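Local coordinates for ferric iron-binding protein HitA (PDB 6IWF) that binds ferric iron and probably delivers it for uptake into the bacterial cell, as a solute-binding protein that is also implicated in gallium internalization, at residues N9-A14 against V56-E61; I97-R102 against A246-E251. All coordinates share one frame; numbering follows the deposited sequence.

Contact 1 (N9-A14 against V56-E61); sequences NGQHAA and VLYTEE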
# COMPACT_ATOMS: atom_id res chain seq x y z
N ASN A 9 4.20 -1.37 13.49
CA ASN A 9 4.58 -1.50 12.09
C ASN A 9 3.62 -2.42 11.35
O ASN A 9 3.69 -3.65 11.48
CB ASN A 9 6.01 -2.02 11.92
CG ASN A 9 6.37 -2.20 10.46
OD1 ASN A 9 5.90 -1.45 9.61
ND2 ASN A 9 7.16 -3.24 10.15
N GLY A 10 2.73 -1.80 10.56
CA GLY A 10 1.89 -2.49 9.61
C GLY A 10 2.50 -2.67 8.24
O GLY A 10 1.95 -3.41 7.42
N GLN A 11 3.62 -2.00 7.96
CA GLN A 11 4.36 -2.25 6.73
C GLN A 11 5.13 -3.56 6.84
O GLN A 11 5.11 -4.23 7.88
CB GLN A 11 5.32 -1.10 6.42
CG GLN A 11 4.93 -0.24 5.23
CD GLN A 11 5.14 -0.93 3.90
OE1 GLN A 11 5.22 -2.16 3.82
NE2 GLN A 11 5.22 -0.15 2.84
N HIS A 12 5.81 -3.94 5.77
CA HIS A 12 6.52 -5.21 5.74
C HIS A 12 7.57 -5.26 6.85
O HIS A 12 8.15 -4.24 7.23
CB HIS A 12 7.15 -5.40 4.36
CG HIS A 12 6.17 -5.85 3.32
ND1 HIS A 12 5.00 -6.50 3.63
CD2 HIS A 12 6.19 -5.73 1.97
CE1 HIS A 12 4.34 -6.77 2.52
NE2 HIS A 12 5.03 -6.31 1.50
N ALA A 13 7.80 -6.47 7.37
CA ALA A 13 8.64 -6.64 8.55
C ALA A 13 10.04 -6.08 8.33
O ALA A 13 10.55 -5.32 9.17
CB ALA A 13 8.72 -8.12 8.92
N ALA A 14 10.67 -6.42 7.21
CA ALA A 14 12.04 -5.98 6.95
C ALA A 14 12.13 -4.48 6.73
O ALA A 14 13.18 -3.88 6.99
CB ALA A 14 12.62 -6.72 5.74
N VAL A 56 4.68 5.83 17.28
CA VAL A 56 4.59 6.03 15.84
C VAL A 56 3.86 4.84 15.24
O VAL A 56 4.10 3.70 15.65
CB VAL A 56 6.00 6.20 15.20
CG1 VAL A 56 5.91 6.25 13.68
CG2 VAL A 56 6.68 7.46 15.74
N LEU A 57 2.96 5.11 14.30
CA LEU A 57 2.29 4.07 13.53
C LEU A 57 2.73 4.16 12.08
O LEU A 57 2.76 5.25 11.51
CB LEU A 57 0.77 4.21 13.63
CG LEU A 57 -0.07 3.28 12.73
CD1 LEU A 57 0.07 1.83 13.14
CD2 LEU A 57 -1.52 3.73 12.75
N TYR A 58 3.06 3.02 11.49
CA TYR A 58 3.53 2.94 10.11
C TYR A 58 2.67 1.90 9.42
O TYR A 58 2.64 0.75 9.86
CB TYR A 58 5.01 2.54 10.10
CG TYR A 58 5.74 2.52 8.77
CD1 TYR A 58 5.24 3.16 7.64
CD2 TYR A 58 6.95 1.86 8.66
CE1 TYR A 58 5.96 3.13 6.43
CE2 TYR A 58 7.66 1.82 7.48
CZ TYR A 58 7.16 2.45 6.37
OH TYR A 58 7.91 2.39 5.22
N THR A 59 1.92 2.31 8.39
CA THR A 59 0.97 1.41 7.74
C THR A 59 1.29 1.23 6.26
O THR A 59 1.83 2.12 5.60
CB THR A 59 -0.47 1.90 7.88
OG1 THR A 59 -0.61 3.19 7.26
CG2 THR A 59 -0.88 1.97 9.35
N GLU A 60 0.89 0.06 5.75
CA GLU A 60 0.98 -0.22 4.32
C GLU A 60 0.04 0.66 3.50
O GLU A 60 0.36 1.02 2.36
CB GLU A 60 0.64 -1.69 4.08
CG GLU A 60 1.79 -2.55 3.64
CD GLU A 60 1.31 -3.81 2.97
OE1 GLU A 60 1.67 -4.02 1.79
OE2 GLU A 60 0.57 -4.58 3.61
N GLU A 61 -1.14 0.99 4.05
CA GLU A 61 -2.16 1.71 3.31
C GLU A 61 -2.71 2.86 4.16
O GLU A 61 -2.51 2.92 5.38
CB GLU A 61 -3.32 0.79 2.91
CG GLU A 61 -2.89 -0.59 2.44
CD GLU A 61 -2.27 -0.59 1.05
OE1 GLU A 61 -1.81 -1.68 0.62
OE2 GLU A 61 -2.26 0.47 0.37
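Gln11 lays its aliphatic chain over one face of the Tyr58 ring, where the parallel strands 4-9 and 56-59 run out into loops that carry iron ligands. Its CG stands 3.9 Å from the centroid of the Tyr58 ring, a CH-pi contact offset toward the rim. A bend at chi2 (-73°) then turns the amide off the ring and back toward its own main chain, and Gln11 OE1 accepts a bond of 2.7 Å from His12 N. Glutamine suits the place because its methylenes can cover an aromatic face while its amide still finds polar partners. The same amide packs on Glu60, with OE1 of Gln11 3.5 Å from CG of Glu60. On the backbone side, Tyr58 O is held chiefly by Gly10 N at 2.6 Å, with a weak second bond from Gln11 N. Gly10 suits this turn since a side chain there would press on that carbonyl oxygen. Asn9, next to the tyrosine, ties the loop to itself: its ND2 donates to His12 O, and that oxygen lies in the Asn9 amide plane. Beyond Gln11 the two iron ligands His12 and Glu60 approach obliquely, CE1 of His12 being 3.9 Å from OE1 of Glu60. In this iron-free chain Glu60 OE1 instead bonds the hydroxyl of Tyr196, a third ligand. The chemistry is consistent with a site partly set up before the metal arrives: main-chain bonds tie the His12 loop to Tyr58, Asp38 takes the backbone N-H groups of Glu60 and Glu61, and Gln11 joins the buried tyrosine to the ligand pair.

Contact 2 (I97-R102 against A246-E251); sequences IGITAR and AFMLSE
Ile97 and Leu249 meet tip to tip where strand 97-108 of the periplasmic-binding-protein fold, part of the mixed sheet, packs against the C-terminal end of helix 238-248. Ile97 CD1 lies 3.5 Å from Leu249 CD1, closer than carbons usually sit, and CG1 and CG2 of the isoleucine also border that methyl. With CG1 anti to the backbone N (chi1 -166°), the longer branch of Ile97 is carried out to the leucine. A branched aliphatic residue suits this spot because it presents several methyl and methylene groups to a single leucine branch. At Gly98 the main chain itself takes part: its carbonyl oxygen is 3.6 Å from CD2 of Leu249. That oxygen is buried against hydrocarbon and has no hydrogen-bonding partner in the model. Ile99 has the widest role of the strand residues, reaching both Met248 and Leu249. Its CD1 rests 3.9 Å from Leu249 CG, the two chains slanting past each other, whereas it meets Met248 at about a right angle, CD1 of Ile99 being 4.1 Å from CB of Met248. The flexible thioether chain of the methionine bends at chi3 (76°) and brings CE round to CG1 of the same isoleucine. Ile257 of the next helix adds to the apolar surroundings of Ile99. Thr100 and Arg102 turn to polar partners instead, both bonding to Glu263. Past the leucine, Ser250 stands at the N-cap of the next helix, 251-258, a residue whose short hydroxyl can reach the main chain on both sides: it caps Gly253 N, and Ser250 OG donates to Phe247 O at 2.7 Å, in the carbonyl plane and on a lone pair.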
# COMPACT_ATOMS: atom_id res chain seq x y z
N ILE A 97 1.27 11.31 7.25
CA ILE A 97 2.06 11.71 6.09
C ILE A 97 2.44 10.48 5.28
O ILE A 97 2.77 9.43 5.83
CB ILE A 97 3.32 12.51 6.51
CG1 ILE A 97 3.92 13.21 5.29
CG2 ILE A 97 4.33 11.64 7.26
CD1 ILE A 97 4.81 14.41 5.68
N GLY A 98 2.37 10.63 3.96
CA GLY A 98 2.76 9.53 3.08
C GLY A 98 4.27 9.34 3.09
O GLY A 98 5.04 10.29 3.21
N ILE A 99 4.68 8.07 3.01
CA ILE A 99 6.09 7.69 3.05
C ILE A 99 6.55 7.14 1.71
O ILE A 99 7.59 7.54 1.20
CB ILE A 99 6.35 6.68 4.19
CG1 ILE A 99 5.88 7.22 5.54
CG2 ILE A 99 7.82 6.32 4.24
CD1 ILE A 99 6.49 8.56 5.91
N THR A 100 5.81 6.18 1.16
CA THR A 100 6.06 5.67 -0.18
C THR A 100 4.73 5.52 -0.91
O THR A 100 3.67 5.50 -0.29
CB THR A 100 6.76 4.30 -0.20
OG1 THR A 100 5.89 3.31 0.36
CG2 THR A 100 8.10 4.34 0.57
N ALA A 101 4.81 5.42 -2.23
CA ALA A 101 3.65 5.12 -3.06
C ALA A 101 3.94 3.86 -3.87
O ALA A 101 5.09 3.54 -4.17
CB ALA A 101 3.29 6.27 -4.01
N ARG A 102 2.88 3.13 -4.21
CA ARG A 102 3.00 1.93 -5.03
C ARG A 102 1.89 1.96 -6.07
O ARG A 102 0.95 2.75 -5.97
CB ARG A 102 2.85 0.67 -4.19
CG ARG A 102 1.40 0.57 -3.81
CD ARG A 102 1.16 0.04 -2.47
NE ARG A 102 1.88 0.75 -1.42
CZ ARG A 102 2.01 0.23 -0.21
NH1 ARG A 102 2.67 0.88 0.72
NH2 ARG A 102 1.47 -0.95 0.05
N ALA A 246 9.91 12.46 10.78
CA ALA A 246 10.72 13.31 9.92
C ALA A 246 11.88 12.53 9.30
O ALA A 246 12.22 12.71 8.12
CB ALA A 246 11.23 14.52 10.71
N PHE A 247 12.50 11.64 10.08
CA PHE A 247 13.63 10.87 9.55
C PHE A 247 13.17 9.87 8.49
O PHE A 247 13.93 9.57 7.56
CB PHE A 247 14.36 10.17 10.70
CG PHE A 247 15.49 9.30 10.27
CD1 PHE A 247 16.72 9.86 9.96
CD2 PHE A 247 15.33 7.93 10.16
CE1 PHE A 247 17.77 9.07 9.54
CE2 PHE A 247 16.38 7.13 9.75
CZ PHE A 247 17.61 7.71 9.45
N MET A 248 11.92 9.40 8.57
CA MET A 248 11.43 8.50 7.53
C MET A 248 11.40 9.18 6.17
O MET A 248 11.46 8.50 5.14
CB MET A 248 10.02 8.01 7.89
CG MET A 248 9.96 7.26 9.21
SD MET A 248 8.25 6.74 9.52
CE MET A 248 8.16 5.35 8.38
N LEU A 249 11.30 10.51 6.15
CA LEU A 249 11.24 11.30 4.92
C LEU A 249 12.54 12.04 4.65
O LEU A 249 12.59 12.86 3.73
CB LEU A 249 10.08 12.29 4.98
CG LEU A 249 8.75 11.58 4.78
CD1 LEU A 249 7.64 12.42 5.37
CD2 LEU A 249 8.53 11.30 3.30
N SER A 250 13.58 11.79 5.44
CA SER A 250 14.90 12.26 5.06
C SER A 250 15.45 11.44 3.90
O SER A 250 14.97 10.34 3.60
CB SER A 250 15.87 12.19 6.25
OG SER A 250 16.16 10.85 6.60
N GLU A 251 16.47 11.98 3.23
CA GLU A 251 17.12 11.21 2.17
C GLU A 251 17.62 9.86 2.69
O GLU A 251 17.44 8.83 2.03
CB GLU A 251 18.27 12.02 1.57
CG GLU A 251 18.41 11.84 0.06
CD GLU A 251 19.82 12.10 -0.43
OE1 GLU A 251 20.38 11.22 -1.12
OE2 GLU A 251 20.38 13.18 -0.12

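Overall arrangement
Both contacts are buried and reach the same mixed sheet, their centres about 12 Å apart, yet they differ in kind. Contact 1 joins neighbouring strands at the ends that open toward the iron site, and mixes main-chain bonding to one carbonyl, amide groups and an aromatic face. Contact 2 sets a helix end on another strand of that sheet and is almost wholly aliphatic, farther from the ligands. They touch directly. Tyr58 of contact 1 packs on the methionine methyl of contact 2, CZ of Tyr58 to CE of Met248 being 3.7 Å, while Arg102 packs on Gln11 and extends toward Glu60 and Glu61 in long, weak ion pairs that probably temper their negative charge.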